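PDB 7C5W: metal-independent carbonic anhydrase, which catalyses the hydration of carbon dioxide to bicarbonate without a metal cofactor and works as a homotetramer built as a dimer of dimers. Local coordinates for residues A23-E26 with S27-L30. Residues are numbered along the deposited sequence; the frame is centred on the assembly and turned at random.
Sequences AITE and SEVL
Thr25 and Glu28 exchange hydrogen bonds at the start of helix 26-50, forming a capping box with Thr25 as the N-cap. Thr25 OG1 accepts from Glu28 N at 3.2 Å, nearly straight at 168°; a chi1 of 71° sets this hydroxyl between the backbone N and carbonyl carbon, facing the first turn. In return, Glu28 OE1 takes the N-H of Thr25 at 2.9 Å, on the anti side of the carboxylate and 28° out of its plane. The Glu28 chain runs extended beyond CG, back past the threonine hydroxyl, with its CG 3.4 Å from Thr25 OG1, and the two side chains cross at about a right angle. The other carboxylate oxygen, OE2, forms a salt bridge with Lys159, which also donates to Ala23 O, linking the box to the preceding loop. Regular helical bonding follows at once, from Val29 N to Thr25 O (3.2 Å) and from Leu30 N to Glu26 O (3.0 Å). Ile24, just before the N-cap, and Val29 in the first turn meet as a hydrophobic staple, Ile24 CG2 tight against Val29 CG2 at 3.3 Å. Both residues are buried and rest on Ala133 of strand 132-143, while Ile24 and Glu28 also touch Leu165 of strand 165-173. The cap lies where the loop after strand 19-21 passes into helix 26-50, whose first turn packs on the sheet, and Ala23 packs on Ala23 of the second subunit.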
# COMPACT_ATOMS: atom_id res chain seq x y z
N ALA A 23 -8.54 -1.93 -1.03
CA ALA A 23 -7.84 -3.22 -1.22
C ALA A 23 -8.50 -3.97 -2.38
O ALA A 23 -9.69 -3.79 -2.58
CB ALA A 23 -7.88 -4.03 0.06
N ILE A 24 -7.73 -4.79 -3.08
CA ILE A 24 -8.23 -5.73 -4.12
C ILE A 24 -8.47 -7.09 -3.47
O ILE A 24 -7.62 -7.53 -2.66
CB ILE A 24 -7.23 -5.80 -5.29
CG1 ILE A 24 -7.07 -4.44 -5.98
CG2 ILE A 24 -7.62 -6.89 -6.28
CD1 ILE A 24 -5.91 -4.36 -6.96
N THR A 25 -9.57 -7.75 -3.83
CA THR A 25 -9.89 -9.16 -3.47
C THR A 25 -9.49 -10.07 -4.63
O THR A 25 -9.39 -9.58 -5.77
CB THR A 25 -11.39 -9.36 -3.21
OG1 THR A 25 -12.03 -9.27 -4.48
CG2 THR A 25 -11.97 -8.35 -2.24
N GLU A 26 -9.32 -11.36 -4.33
CA GLU A 26 -9.02 -12.42 -5.32
C GLU A 26 -10.05 -12.36 -6.46
O GLU A 26 -9.63 -12.44 -7.63
CB GLU A 26 -9.01 -13.79 -4.63
CG GLU A 26 -8.64 -14.92 -5.56
CD GLU A 26 -8.36 -16.24 -4.86
OE1 GLU A 26 -7.69 -17.10 -5.46
OE2 GLU A 26 -8.82 -16.38 -3.69
N SER A 27 -11.34 -12.24 -6.13
CA SER A 27 -12.46 -12.32 -7.10
C SER A 27 -12.40 -11.13 -8.07
O SER A 27 -12.66 -11.33 -9.27
CB SER A 27 -13.79 -12.45 -6.41
OG SER A 27 -14.21 -11.20 -5.88
N GLU A 28 -12.08 -9.93 -7.57
CA GLU A 28 -11.83 -8.72 -8.39
C GLU A 28 -10.70 -8.97 -9.40
O GLU A 28 -10.81 -8.50 -10.54
CB GLU A 28 -11.47 -7.53 -7.49
CG GLU A 28 -12.66 -6.87 -6.83
CD GLU A 28 -12.29 -5.76 -5.86
OE1 GLU A 28 -11.19 -5.82 -5.28
OE2 GLU A 28 -13.09 -4.83 -5.69
N VAL A 29 -9.63 -9.66 -8.99
CA VAL A 29 -8.46 -9.94 -9.87
C VAL A 29 -8.91 -10.90 -10.98
O VAL A 29 -8.60 -10.62 -12.16
CB VAL A 29 -7.27 -10.53 -9.09
CG1 VAL A 29 -6.16 -10.98 -10.03
CG2 VAL A 29 -6.72 -9.55 -8.07
N LEU A 30 -9.59 -11.99 -10.63
CA LEU A 30 -10.04 -13.01 -11.60
C LEU A 30 -11.00 -12.35 -12.59
O LEU A 30 -10.87 -12.59 -13.81
CB LEU A 30 -10.68 -14.19 -10.86
CG LEU A 30 -9.74 -14.96 -9.94
CD1 LEU A 30 -10.43 -16.20 -9.36
CD2 LEU A 30 -8.46 -15.36 -10.65